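Side-chain contacts in DynE8 (PDB 4AMM), which is an iterative polyketide synthase of enediyne (dynemicin) biosynthesis, represented here by its acyltransferase domain, which probably loads acyl building blocks for chain extension: residues V6-P11 and T17-R22; T21-A26 and A66-A71; P104-P109 and P149-D154; G171-S176 and G338-D343; A384-A387 and D393-P396. All coordinates share one frame; numbering follows the deposited sequence.

The five contacts fall into two groups. Contact 1 sets helix 13-27 on strand 4-10, and contact 2, beginning on the helix where contact 1 ends, sets it beside helix 61-76; their centres are 8 Å apart and L20 meets L68 and A71. Contacts 1, 3, 4 and 5 follow in series. Contact 3 sits on the loop leaving strand 99-103 and contact 4 uses strand 171-174 of the same parallel sheet, with centres 18 Å apart and G105 touching H175. Contact 5 returns to the antiparallel sheet: F386 and A394 pack on V7 of contact 1, centres about 15 Å apart. Contacts 1 and 4 are about 31 Å apart between centres, separating N-terminal packing from the probable nucleophile elbow.

Contact 1: V6-P11 and T17-R22; sequences VVCGAP and TGLLTR
A beta-alpha unit at the start of the chain, strand 4-10 followed by helix 13-27, brings C8 of the edge strand of the antiparallel sheet against L19 and L20. The strand and helix segments run roughly antiparallel, at 145°, with their axes 8.3 Å apart, a spacing that side chains must bridge. The sulfur of C8 does so by meeting two leucine methyls: SG lies 3.5 Å from L20 CD2 and 3.7 Å from L19 CD2. Its first torsion (chi1 66°) places SG between the backbone N and the carbonyl carbon, while the CB bond is directed at the helix. L19, the residue before L20, has CG anti to its own backbone N (chi1 175°), and its CD2 branch also touches C8 CB at 3.8 Å. L20 leaves the helix at a slant, yet its CD2 end swings in to the sulfur. No hydrogen bond joins the two segments, so the contact is apolar apart from one backbone oxygen. Beyond the pair, F54 of strand 52-58 and L68 of helix 61-76 pack on L20, and H46 touches both C8 and L19. The carbonyl oxygen G9 O lies 3.2 Å from methyl L19 CD2.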
loop_
_atom_site.group_PDB
_atom_site.type_symbol
_atom_site.label_atom_id
_atom_site.label_comp_id
_atom_site.label_asym_id
_atom_site.label_seq_id
_atom_site.Cartn_x
_atom_site.Cartn_y
_atom_site.Cartn_z
ATOM N N VAL A 6 -10.088 12.647 -14.198
ATOM C CA VAL A 6 -11.172 12.763 -15.139
ATOM C C VAL A 6 -12.022 11.525 -15.045
ATOM O O VAL A 6 -11.553 10.392 -15.242
ATOM C CB VAL A 6 -10.657 12.854 -16.595
ATOM C CG1 VAL A 6 -11.809 12.990 -17.491
ATOM C CG2 VAL A 6 -9.740 14.063 -16.664
ATOM N N VAL A 7 -13.286 11.717 -14.563
ATOM C CA VAL A 7 -14.197 10.604 -14.451
ATOM C C VAL A 7 -15.401 10.789 -15.337
ATOM O O VAL A 7 -15.808 11.937 -15.574
ATOM C CB VAL A 7 -14.674 10.378 -12.984
ATOM C CG1 VAL A 7 -13.512 10.240 -11.999
ATOM C CG2 VAL A 7 -15.664 11.513 -12.480
ATOM N N CYS A 8 -16.001 9.672 -15.725
ATOM C CA CYS A 8 -17.374 9.766 -16.240
ATOM C C CYS A 8 -18.014 8.414 -16.276
ATOM O O CYS A 8 -17.412 7.419 -15.942
ATOM C CB CYS A 8 -17.456 10.473 -17.547
ATOM S SG CYS A 8 -16.657 9.527 -18.762
ATOM N N GLY A 9 -19.299 8.402 -16.690
ATOM C CA GLY A 9 -19.966 7.143 -16.729
ATOM C C GLY A 9 -21.259 7.223 -17.514
ATOM O O GLY A 9 -21.628 8.269 -17.997
ATOM N N ALA A 10 -21.872 6.083 -17.615
ATOM C CA ALA A 10 -23.054 5.974 -18.458
ATOM C C ALA A 10 -23.823 4.725 -18.063
ATOM O O ALA A 10 -23.373 3.871 -17.281
ATOM C CB ALA A 10 -22.628 5.998 -19.935
ATOM N N PRO A 11 -25.033 4.556 -18.675
ATOM C CA PRO A 11 -25.797 3.407 -18.206
ATOM C C PRO A 11 -25.317 2.055 -18.678
ATOM O O PRO A 11 -25.642 1.045 -18.053
ATOM C CB PRO A 11 -27.239 3.676 -18.783
ATOM C CG PRO A 11 -27.298 5.075 -18.927
ATOM C CD PRO A 11 -25.883 5.570 -19.291
ATOM N N THR A 17 -19.342 4.177 -24.620
ATOM C CA THR A 17 -18.556 4.430 -25.864
ATOM C C THR A 17 -18.911 5.813 -26.487
ATOM O O THR A 17 -18.060 6.632 -26.840
ATOM C CB THR A 17 -18.822 3.330 -26.896
ATOM O OG1 THR A 17 -18.255 2.093 -26.452
ATOM C CG2 THR A 17 -18.164 3.681 -28.284
ATOM N N GLY A 18 -20.192 6.092 -26.595
ATOM C CA GLY A 18 -20.627 7.384 -27.131
ATOM C C GLY A 18 -20.142 8.587 -26.353
ATOM O O GLY A 18 -19.563 9.544 -26.919
ATOM N N LEU A 19 -20.256 8.527 -25.003
ATOM C CA LEU A 19 -19.765 9.589 -24.189
ATOM C C LEU A 19 -18.243 9.797 -24.296
ATOM O O LEU A 19 -17.756 10.927 -24.429
ATOM C CB LEU A 19 -20.173 9.293 -22.744
ATOM C CG LEU A 19 -19.605 10.290 -21.747
ATOM C CD1 LEU A 19 -20.023 11.706 -22.027
ATOM C CD2 LEU A 19 -20.048 9.864 -20.315
ATOM N N LEU A 20 -17.522 8.674 -24.191
ATOM C CA LEU A 20 -16.083 8.773 -24.291
ATOM C C LEU A 20 -15.604 9.364 -25.648
ATOM O O LEU A 20 -14.635 10.082 -25.711
ATOM C CB LEU A 20 -15.401 7.444 -24.025
ATOM C CG LEU A 20 -15.603 6.901 -22.594
ATOM C CD1 LEU A 20 -14.786 5.628 -22.429
ATOM C CD2 LEU A 20 -15.245 7.888 -21.499
ATOM N N THR A 21 -16.306 9.000 -26.700
ATOM C CA THR A 21 -15.997 9.559 -28.030
ATOM C C THR A 21 -16.178 11.080 -28.005
ATOM O O THR A 21 -15.362 11.850 -28.515
ATOM C CB THR A 21 -16.928 8.894 -29.076
ATOM O OG1 THR A 21 -16.610 7.517 -29.129
ATOM C CG2 THR A 21 -16.739 9.520 -30.458
ATOM N N ARG A 22 -17.241 11.555 -27.372
ATOM C CA ARG A 22 -17.471 12.985 -27.320
ATOM C C ARG A 22 -16.508 13.698 -26.389
ATOM O O ARG A 22 -16.026 14.792 -26.671
ATOM C CB ARG A 22 -18.916 13.241 -26.920
ATOM C CG ARG A 22 -19.841 12.853 -28.096
ATOM C CD ARG A 22 -21.265 13.162 -27.755
ATOM N NE ARG A 22 -22.173 12.708 -28.798
ATOM C CZ ARG A 22 -22.550 13.458 -29.834
ATOM N NH1 ARG A 22 -22.089 14.694 -29.978
ATOM N NH2 ARG A 22 -23.381 12.975 -30.734
#

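Contact 2: T21-A26 and A66-A71; sequences TRVRAA and AALDRA
Two antiparallel helices, 13-27 and 61-76, lie side by side over the antiparallel sheet, and R24 and L68 mark their nearest backbone approach. The short helix segments cross at -158° with axes 9.6 Å apart. The apolar part is carried by L68, whose CD1 methyl presses on the backbone of the facing helix, 3.5 Å from R24 CA. The same methyl meets V23 CG1 at 3.8 Å, the two side chains crossing at about a right angle. F54 of strand 52-58 and L20 of helix 13-27 also pack on L68, continuing this apolar layer toward the sheet.

The ionic part is a side-on salt bridge. R24 has CG anti to its backbone N and an extended chain, which carries the guanidinium across to D69; its NE and NH2 each take one carboxylate oxygen. The two planes are 29° apart, nearly coplanar, with the carboxylate at the NE/NH2 edge. An alanine here would remove both donors, and D69 would probably be left without its mate on helix 13-27. The second bond, R24 NH2 to D69 OD2, spans 3.1 Å and uses the syn lone pair. The shorter R24 NE to D69 OD1 bond measures 2.6 Å and is almost straight at 172°.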
loop_
_atom_site.group_PDB
_atom_site.type_symbol
_atom_site.label_atom_id
_atom_site.label_comp_id
_atom_site.label_asym_id
_atom_site.label_seq_id
_atom_site.Cartn_x
_atom_site.Cartn_y
_atom_site.Cartn_z
ATOM N N THR A 21 -16.306 9.000 -26.700
ATOM C CA THR A 21 -15.997 9.559 -28.030
ATOM C C THR A 21 -16.178 11.080 -28.005
ATOM O O THR A 21 -15.362 11.850 -28.515
ATOM C CB THR A 21 -16.928 8.894 -29.076
ATOM O OG1 THR A 21 -16.610 7.517 -29.129
ATOM C CG2 THR A 21 -16.739 9.520 -30.458
ATOM N N ARG A 22 -17.241 11.555 -27.372
ATOM C CA ARG A 22 -17.471 12.985 -27.320
ATOM C C ARG A 22 -16.508 13.698 -26.389
ATOM O O ARG A 22 -16.026 14.792 -26.671
ATOM C CB ARG A 22 -18.916 13.241 -26.920
ATOM C CG ARG A 22 -19.841 12.853 -28.096
ATOM C CD ARG A 22 -21.265 13.162 -27.755
ATOM N NE ARG A 22 -22.173 12.708 -28.798
ATOM C CZ ARG A 22 -22.550 13.458 -29.834
ATOM N NH1 ARG A 22 -22.089 14.694 -29.978
ATOM N NH2 ARG A 22 -23.381 12.975 -30.734
ATOM N N VAL A 23 -16.190 13.087 -25.245
ATOM C CA VAL A 23 -15.186 13.711 -24.408
ATOM C C VAL A 23 -13.828 13.776 -25.122
ATOM O O VAL A 23 -13.119 14.762 -24.950
ATOM C CB VAL A 23 -15.036 12.894 -23.088
ATOM C CG1 VAL A 23 -13.943 13.501 -22.248
ATOM C CG2 VAL A 23 -16.370 12.899 -22.330
ATOM N N ARG A 24 -13.477 12.732 -25.896
ATOM C CA ARG A 24 -12.221 12.742 -26.654
ATOM C C ARG A 24 -12.173 13.898 -27.639
ATOM O O ARG A 24 -11.156 14.607 -27.705
ATOM C CB ARG A 24 -11.986 11.428 -27.373
ATOM C CG ARG A 24 -10.602 11.386 -28.061
ATOM C CD ARG A 24 -10.635 10.449 -29.288
ATOM N NE ARG A 24 -9.273 10.154 -29.752
ATOM C CZ ARG A 24 -8.540 10.897 -30.595
ATOM N NH1 ARG A 24 -9.005 12.029 -31.104
ATOM N NH2 ARG A 24 -7.306 10.487 -30.908
ATOM N N ALA A 25 -13.273 14.116 -28.349
ATOM C CA ALA A 25 -13.395 15.263 -29.241
ATOM C C ALA A 25 -13.193 16.588 -28.509
ATOM O O ALA A 25 -12.406 17.423 -28.959
ATOM C CB ALA A 25 -14.745 15.218 -29.916
ATOM N N ALA A 26 -13.859 16.745 -27.362
ATOM C CA ALA A 26 -13.838 17.965 -26.554
ATOM C C ALA A 26 -12.506 18.259 -25.932
ATOM O O ALA A 26 -12.297 19.411 -25.506
ATOM C CB ALA A 26 -14.844 17.905 -25.461
ATOM N N ALA A 66 -5.101 10.175 -24.949
ATOM C CA ALA A 66 -4.471 8.859 -24.958
ATOM C C ALA A 66 -5.262 7.854 -24.102
ATOM O O ALA A 66 -5.516 6.715 -24.552
ATOM C CB ALA A 66 -3.008 8.908 -24.445
ATOM N N ALA A 67 -5.613 8.252 -22.868
ATOM C CA ALA A 67 -6.462 7.366 -22.056
ATOM C C ALA A 67 -7.848 7.001 -22.646
ATOM O O ALA A 67 -8.248 5.852 -22.541
ATOM C CB ALA A 67 -6.654 7.973 -20.640
ATOM N N LEU A 68 -8.497 8.006 -23.236
ATOM C CA LEU A 68 -9.728 7.734 -23.934
ATOM C C LEU A 68 -9.554 6.733 -25.102
ATOM O O LEU A 68 -10.395 5.865 -25.280
ATOM C CB LEU A 68 -10.418 9.043 -24.359
ATOM C CG LEU A 68 -10.861 9.919 -23.154
ATOM C CD1 LEU A 68 -11.147 11.315 -23.591
ATOM C CD2 LEU A 68 -12.113 9.362 -22.457
ATOM N N ASP A 69 -8.488 6.933 -25.880
ATOM C CA ASP A 69 -8.202 6.036 -26.979
ATOM C C ASP A 69 -8.087 4.614 -26.486
ATOM O O ASP A 69 -8.649 3.703 -27.102
ATOM C CB ASP A 69 -6.943 6.481 -27.747
ATOM C CG ASP A 69 -7.195 7.657 -28.622
ATOM O OD1 ASP A 69 -8.350 7.904 -28.972
ATOM O OD2 ASP A 69 -6.219 8.358 -28.973
ATOM N N ARG A 70 -7.355 4.390 -25.388
ATOM C CA ARG A 70 -7.255 3.063 -24.835
ATOM C C ARG A 70 -8.581 2.495 -24.362
ATOM O O ARG A 70 -8.890 1.358 -24.612
ATOM C CB ARG A 70 -6.234 3.034 -23.688
ATOM C CG ARG A 70 -4.790 3.119 -24.153
ATOM C CD ARG A 70 -3.941 2.782 -22.893
ATOM N NE ARG A 70 -4.050 1.409 -22.385
ATOM C CZ ARG A 70 -3.424 0.998 -21.234
ATOM N NH1 ARG A 70 -2.800 1.888 -20.500
ATOM N NH2 ARG A 70 -3.501 -0.225 -20.775
ATOM N N ALA A 71 -9.374 3.339 -23.666
ATOM C CA ALA A 71 -10.652 2.870 -23.202
ATOM C C ALA A 71 -11.568 2.515 -24.367
ATOM O O ALA A 71 -12.206 1.460 -24.312
ATOM C CB ALA A 71 -11.286 3.938 -22.321
#

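Contact 3: P104-P109 and P149-D154; sequences PGQAAP and PAIIAD
I151 of helix 144-165 points at the loop 104-109, which follows strand 99-103 of the parallel sheet, so the contact is a strand-end loop packed on the following helix of the acyltransferase fold. The isoleucine is the main side chain here, and its two branches are divided between different parts of the loop. Its CG1 stands anti to the carbonyl carbon (chi1 -72°) and the chain runs on extended (chi2 165°), which carries CD1 out to Q106. That methyl meets the base of the glutamine, 3.5 Å from Q106 CA and 3.8 Å from Q106 CB. The other branch, CG2, turns back to P104, where it lies 3.9 Å from the carbonyl oxygen P104 O.

Q106 takes a different course. Its CB bond runs across the line to the helix segment, and its contact with I151 is made by the aliphatic base and not by the amide. With CG anti to the backbone N (chi1 174°), the extended chain carries the amide to T144, where Q106 NE2 is hydrogen-bonded to T144 OG1 near the start of the same helix. No hydrogen bond joins the two segments, and the loop is met through carbon and backbone surface. G105 brings only main chain to this surface: its carbonyl oxygen G105 O lies 3.8 Å from I151 CD1.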
loop_
_atom_site.group_PDB
_atom_site.type_symbol
_atom_site.label_atom_id
_atom_site.label_comp_id
_atom_site.label_asym_id
_atom_site.label_seq_id
_atom_site.Cartn_x
_atom_site.Cartn_y
_atom_site.Cartn_z
ATOM N N PRO A 104 0.798 0.811 4.591
ATOM C CA PRO A 104 2.244 0.532 4.590
ATOM C C PRO A 104 2.867 0.647 5.942
ATOM O O PRO A 104 2.395 1.310 6.904
ATOM C CB PRO A 104 2.772 1.633 3.679
ATOM C CG PRO A 104 1.851 2.792 3.949
ATOM C CD PRO A 104 0.441 2.119 4.047
ATOM N N GLY A 105 4.067 0.048 5.989
ATOM C CA GLY A 105 4.964 0.301 7.163
ATOM C C GLY A 105 6.118 1.184 6.736
ATOM O O GLY A 105 6.066 1.931 5.711
ATOM N N GLN A 106 7.172 1.071 7.549
ATOM C CA GLN A 106 8.364 1.861 7.248
ATOM C C GLN A 106 9.121 1.405 5.981
ATOM O O GLN A 106 9.130 0.227 5.661
ATOM C CB GLN A 106 9.144 1.951 8.590
ATOM C CG GLN A 106 10.457 2.581 8.567
ATOM C CD GLN A 106 11.136 2.398 9.916
ATOM O OE1 GLN A 106 12.158 1.725 10.035
ATOM N NE2 GLN A 106 10.558 2.951 10.911
ATOM N N ALA A 107 9.713 2.346 5.224
ATOM C CA ALA A 107 10.549 2.070 4.045
ATOM C C ALA A 107 11.687 1.123 4.414
ATOM O O ALA A 107 12.143 1.107 5.552
ATOM C CB ALA A 107 11.127 3.387 3.518
ATOM N N ALA A 108 12.110 0.322 3.439
ATOM C CA ALA A 108 13.151 -0.662 3.620
ATOM C C ALA A 108 14.344 -0.407 2.659
ATOM O O ALA A 108 14.522 -1.162 1.700
ATOM C CB ALA A 108 12.563 -2.076 3.355
ATOM N N PRO A 109 15.127 0.675 2.894
ATOM C CA PRO A 109 16.145 1.023 1.880
ATOM C C PRO A 109 17.276 0.014 1.825
ATOM O O PRO A 109 17.584 -0.640 2.779
ATOM C CB PRO A 109 16.702 2.375 2.391
ATOM C CG PRO A 109 16.374 2.330 3.943
ATOM C CD PRO A 109 15.030 1.728 3.921
ATOM N N PRO A 149 5.582 7.382 13.727
ATOM C CA PRO A 149 4.406 8.294 13.863
ATOM C C PRO A 149 4.193 9.094 12.601
ATOM O O PRO A 149 3.021 9.409 12.289
ATOM C CB PRO A 149 4.714 9.125 15.090
ATOM C CG PRO A 149 6.274 9.001 15.267
ATOM C CD PRO A 149 6.612 7.637 14.765
ATOM N N ALA A 150 5.240 9.479 11.877
ATOM C CA ALA A 150 5.057 10.197 10.607
ATOM C C ALA A 150 4.284 9.386 9.619
ATOM O O ALA A 150 3.309 9.932 9.005
ATOM C CB ALA A 150 6.357 10.614 10.033
ATOM N N ILE A 151 4.636 8.118 9.432
ATOM C CA ILE A 151 3.917 7.279 8.460
ATOM C C ILE A 151 2.480 7.106 8.929
ATOM O O ILE A 151 1.535 7.157 8.077
ATOM C CB ILE A 151 4.595 5.949 8.424
ATOM C CG1 ILE A 151 5.957 6.167 7.693
ATOM C CG2 ILE A 151 3.772 4.889 7.670
ATOM C CD1 ILE A 151 6.955 4.951 7.892
ATOM N N ILE A 152 2.206 6.855 10.205
ATOM C CA ILE A 152 0.840 6.626 10.704
ATOM C C ILE A 152 0.062 7.932 10.571
ATOM O O ILE A 152 -1.117 7.847 10.151
ATOM C CB ILE A 152 0.902 6.065 12.131
ATOM C CG1 ILE A 152 1.410 4.652 12.111
ATOM C CG2 ILE A 152 -0.452 6.230 12.791
ATOM C CD1 ILE A 152 0.398 3.656 11.406
ATOM N N ALA A 153 0.655 9.088 10.783
ATOM C CA ALA A 153 -0.120 10.349 10.580
ATOM C C ALA A 153 -0.551 10.443 9.121
ATOM O O ALA A 153 -1.736 10.820 8.849
ATOM C CB ALA A 153 0.726 11.542 10.998
ATOM N N ASP A 154 0.286 10.114 8.163
ATOM C CA ASP A 154 -0.111 10.174 6.731
ATOM C C ASP A 154 -1.172 9.126 6.472
ATOM O O ASP A 154 -2.118 9.368 5.707
ATOM C CB ASP A 154 1.068 10.027 5.764
ATOM C CG ASP A 154 1.955 11.263 5.730
ATOM O OD1 ASP A 154 1.466 12.405 5.933
ATOM O OD2 ASP A 154 3.165 11.073 5.448
#

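Contact 4: G171-S176 and G338-D343; sequences GALGHS and GLLDAD
G171 meets L340 at the start of the first segment, with L340 CD1 lying 3.7 Å from the carbonyl carbon G171 C and 3.8 Å from G171 O. A beta carbon built onto G171 would point at this leucine and be tight, at 3.3 Å from L340 CD1, whereas the actual contact is at normal van der Waals distance. At A172 the contact is through the main chain: its backbone N lies 4.0 Å from L340 CD1, while its CB points away, and A172 packs on L101 and F103 of the neighbouring strand. L173 points its CB toward the segment 338-343. Its chi1 of 69° sets CG between the backbone N and the carbonyl carbon, and L173 CD2 meets L340 CD2 at 4.0 Å, the two side chains approaching at a slant. An alanine at L340 would remove both methyls and would probably open a gap beside G171 and L173.

This strand is an inner member of the parallel sheet, between strands 305-306 and 99-103, and L340 is the first residue beyond helix 333-339. Further on, G174 and S176 match a GxSxG pattern, consistent with the nucleophile elbow of the acyltransferase family, in which the serine would be the acyl-carrying residue. There H175 NE2 is hydrogen-bonded to N240 OD1, and S176 OG is hydrogen-bonded to both H278 NE2 and R201 NH2.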
loop_
_atom_site.group_PDB
_atom_site.type_symbol
_atom_site.label_atom_id
_atom_site.label_comp_id
_atom_site.label_asym_id
_atom_site.label_seq_id
_atom_site.Cartn_x
_atom_site.Cartn_y
_atom_site.Cartn_z
ATOM N N GLY A 171 -11.968 -4.953 2.843
ATOM C CA GLY A 171 -11.134 -5.341 3.990
ATOM C C GLY A 171 -9.805 -4.670 3.774
ATOM O O GLY A 171 -9.625 -3.971 2.790
ATOM N N ALA A 172 -8.936 -4.866 4.746
ATOM C CA ALA A 172 -7.624 -4.149 4.735
ATOM C C ALA A 172 -6.609 -5.099 5.291
ATOM O O ALA A 172 -6.861 -5.990 6.045
ATOM C CB ALA A 172 -7.676 -2.924 5.574
ATOM N N LEU A 173 -5.355 -4.777 4.953
ATOM C CA LEU A 173 -4.201 -5.350 5.684
ATOM C C LEU A 173 -3.174 -4.263 5.869
ATOM O O LEU A 173 -3.115 -3.286 5.097
ATOM C CB LEU A 173 -3.582 -6.520 4.917
ATOM C CG LEU A 173 -2.862 -6.266 3.649
ATOM C CD1 LEU A 173 -1.378 -5.715 3.908
ATOM C CD2 LEU A 173 -2.803 -7.579 2.802
ATOM N N GLY A 174 -2.363 -4.437 6.902
ATOM C CA GLY A 174 -1.249 -3.509 7.177
ATOM C C GLY A 174 0.039 -4.292 7.350
ATOM O O GLY A 174 0.054 -5.343 7.991
ATOM N N HIS A 175 1.115 -3.768 6.741
ATOM C CA HIS A 175 2.476 -4.388 6.827
ATOM C C HIS A 175 3.198 -3.850 8.045
ATOM O O HIS A 175 3.561 -2.690 8.103
ATOM C CB HIS A 175 3.213 -3.984 5.545
ATOM C CG HIS A 175 4.405 -4.842 5.209
ATOM N ND1 HIS A 175 5.612 -4.718 5.906
ATOM C CD2 HIS A 175 4.614 -5.746 4.207
ATOM C CE1 HIS A 175 6.484 -5.542 5.335
ATOM N NE2 HIS A 175 5.913 -6.182 4.323
ATOM N N SER A 176 3.418 -4.756 9.015
ATOM C CA SER A 176 4.184 -4.376 10.246
ATOM C C SER A 176 3.492 -3.134 10.867
ATOM O O SER A 176 2.315 -3.260 11.349
ATOM C CB SER A 176 5.657 -4.187 9.934
ATOM O OG SER A 176 6.263 -3.999 11.238
ATOM N N GLY A 338 -2.908 -12.918 0.284
ATOM C CA GLY A 338 -3.632 -14.032 -0.345
ATOM C C GLY A 338 -5.025 -14.113 0.261
ATOM O O GLY A 338 -5.971 -14.540 -0.490
ATOM N N LEU A 339 -5.237 -13.724 1.505
ATOM C CA LEU A 339 -6.585 -13.799 2.111
ATOM C C LEU A 339 -7.457 -12.733 1.544
ATOM O O LEU A 339 -8.704 -12.920 1.450
ATOM C CB LEU A 339 -6.497 -13.579 3.627
ATOM C CG LEU A 339 -5.993 -14.755 4.422
ATOM C CD1 LEU A 339 -5.903 -14.231 5.859
ATOM C CD2 LEU A 339 -6.967 -15.951 4.377
ATOM N N LEU A 340 -6.926 -11.558 1.249
ATOM C CA LEU A 340 -7.729 -10.422 0.854
ATOM C C LEU A 340 -8.135 -10.633 -0.585
ATOM O O LEU A 340 -7.337 -10.536 -1.481
ATOM C CB LEU A 340 -6.892 -9.122 1.154
ATOM C CG LEU A 340 -7.462 -7.740 0.959
ATOM C CD1 LEU A 340 -8.830 -7.501 1.673
ATOM C CD2 LEU A 340 -6.390 -6.689 1.365
ATOM N N ASP A 341 -9.388 -10.995 -0.829
ATOM C CA ASP A 341 -9.895 -11.307 -2.179
ATOM C C ASP A 341 -10.395 -10.008 -2.794
ATOM O O ASP A 341 -11.422 -9.468 -2.374
ATOM C CB ASP A 341 -10.984 -12.352 -2.031
ATOM C CG ASP A 341 -11.829 -12.550 -3.359
ATOM O OD1 ASP A 341 -11.341 -12.224 -4.488
ATOM O OD2 ASP A 341 -13.003 -13.012 -3.235
ATOM N N ALA A 342 -9.604 -9.440 -3.698
ATOM C CA ALA A 342 -9.923 -8.126 -4.181
ATOM C C ALA A 342 -9.384 -8.015 -5.574
ATOM O O ALA A 342 -8.238 -8.398 -5.846
ATOM C CB ALA A 342 -9.282 -7.013 -3.300
ATOM N N ASP A 343 -10.158 -7.495 -6.484
ATOM C CA ASP A 343 -9.711 -7.226 -7.806
ATOM C C ASP A 343 -8.747 -6.073 -7.925
ATOM O O ASP A 343 -7.900 -6.032 -8.839
ATOM C CB ASP A 343 -10.922 -6.872 -8.650
ATOM C CG ASP A 343 -12.019 -7.924 -8.558
ATOM O OD1 ASP A 343 -11.705 -9.066 -8.990
ATOM O OD2 ASP A 343 -13.125 -7.677 -8.026
#

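Contact 5: A384-A387 and D393-P396; sequences ALFA and DATP
F386, in the last turn of helix 376-387, meets the loop 393-396 that follows it, and the contact is van der Waals throughout. The corner of its ring does the touching: F386 CD1 lies 4.4 Å from A394 CB, an apolar pairing in which both CB bonds point toward the other segment. CG stands anti to the backbone N (chi1 178°), which extends the ring from the helix toward the loop.

Polar main chain is met as well. The backbone N of D393 lies at the ring edge, near its plane and 4.2 Å from F386 CD1, and no hydrogen bond crosses between the segments.

Hydrogen bonding is internal to the loop. D393 OD1 accepts from the backbone N of T395 at 2.9 Å, closing an Asx turn. The same oxygen takes T395 OG1 at 2.7 Å, on its syn side but 29° out of the carboxylate plane.

Charge lies on the flanks: R47 forms a salt bridge with D393 OD2, and R53 makes a cation-pi contact with the F386 ring. V7 of strand 4-10 packs on both F386 and A394. The chemistry therefore divides the work: two bonds to D393 OD1 probably help hold the turn, with R47 on the other oxygen, while the ring supplies apolar surface against the first strand.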
loop_
_atom_site.group_PDB
_atom_site.type_symbol
_atom_site.label_atom_id
_atom_site.label_comp_id
_atom_site.label_asym_id
_atom_site.label_seq_id
_atom_site.Cartn_x
_atom_site.Cartn_y
_atom_site.Cartn_z
ATOM N N ALA A 384 -9.101 4.874 -9.279
ATOM C CA ALA A 384 -9.273 3.484 -9.066
ATOM C C ALA A 384 -10.532 3.258 -8.204
ATOM O O ALA A 384 -11.357 2.375 -8.537
ATOM C CB ALA A 384 -8.038 2.830 -8.384
ATOM N N LEU A 385 -10.656 3.984 -7.074
ATOM C CA LEU A 385 -11.834 3.784 -6.176
ATOM C C LEU A 385 -13.066 4.091 -6.994
ATOM O O LEU A 385 -14.110 3.375 -6.776
ATOM C CB LEU A 385 -11.691 4.728 -5.040
ATOM C CG LEU A 385 -10.566 4.373 -4.019
ATOM C CD1 LEU A 385 -10.325 5.451 -3.035
ATOM C CD2 LEU A 385 -10.942 3.114 -3.224
ATOM N N PHE A 386 -13.105 5.139 -7.795
ATOM C CA PHE A 386 -14.338 5.498 -8.513
ATOM C C PHE A 386 -14.658 4.459 -9.542
ATOM O O PHE A 386 -15.783 3.939 -9.611
ATOM C CB PHE A 386 -14.225 6.916 -9.124
ATOM C CG PHE A 386 -15.453 7.320 -9.908
ATOM C CD1 PHE A 386 -16.518 7.910 -9.207
ATOM C CD2 PHE A 386 -15.552 7.064 -11.246
ATOM C CE1 PHE A 386 -17.683 8.255 -9.905
ATOM C CE2 PHE A 386 -16.707 7.376 -11.946
ATOM C CZ PHE A 386 -17.789 8.025 -11.260
ATOM N N ALA A 387 -13.728 4.055 -10.403
ATOM C CA ALA A 387 -14.037 3.134 -11.495
ATOM C C ALA A 387 -14.453 1.814 -10.914
ATOM O O ALA A 387 -15.353 1.156 -11.486
ATOM C CB ALA A 387 -12.851 2.999 -12.442
ATOM N N ASP A 393 -18.510 9.360 -5.824
ATOM C CA ASP A 393 -18.501 10.844 -6.047
ATOM C C ASP A 393 -17.061 11.306 -5.970
ATOM O O ASP A 393 -16.479 11.245 -4.877
ATOM C CB ASP A 393 -19.421 11.494 -4.972
ATOM C CG ASP A 393 -19.601 12.942 -5.113
ATOM O OD1 ASP A 393 -18.757 13.629 -5.824
ATOM O OD2 ASP A 393 -20.541 13.532 -4.527
ATOM N N ALA A 394 -16.506 11.738 -7.101
ATOM C CA ALA A 394 -15.131 12.205 -7.133
ATOM C C ALA A 394 -15.030 13.708 -6.972
ATOM O O ALA A 394 -13.894 14.294 -7.007
ATOM C CB ALA A 394 -14.549 11.764 -8.517
ATOM N N THR A 395 -16.126 14.435 -6.715
ATOM C CA THR A 395 -16.058 15.904 -6.498
ATOM C C THR A 395 -15.069 16.359 -5.372
ATOM O O THR A 395 -14.568 17.469 -5.547
ATOM C CB THR A 395 -17.423 16.605 -6.331
ATOM O OG1 THR A 395 -18.028 16.116 -5.129
ATOM C CG2 THR A 395 -18.311 16.390 -7.542
ATOM N N PRO A 396 -14.820 15.552 -4.308
ATOM C CA PRO A 396 -13.846 16.031 -3.300
ATOM C C PRO A 396 -12.479 16.346 -3.941
ATOM O O PRO A 396 -11.768 17.191 -3.357
ATOM C CB PRO A 396 -13.773 14.862 -2.326
ATOM C CG PRO A 396 -15.095 14.241 -2.384
ATOM C CD PRO A 396 -15.469 14.297 -3.880
#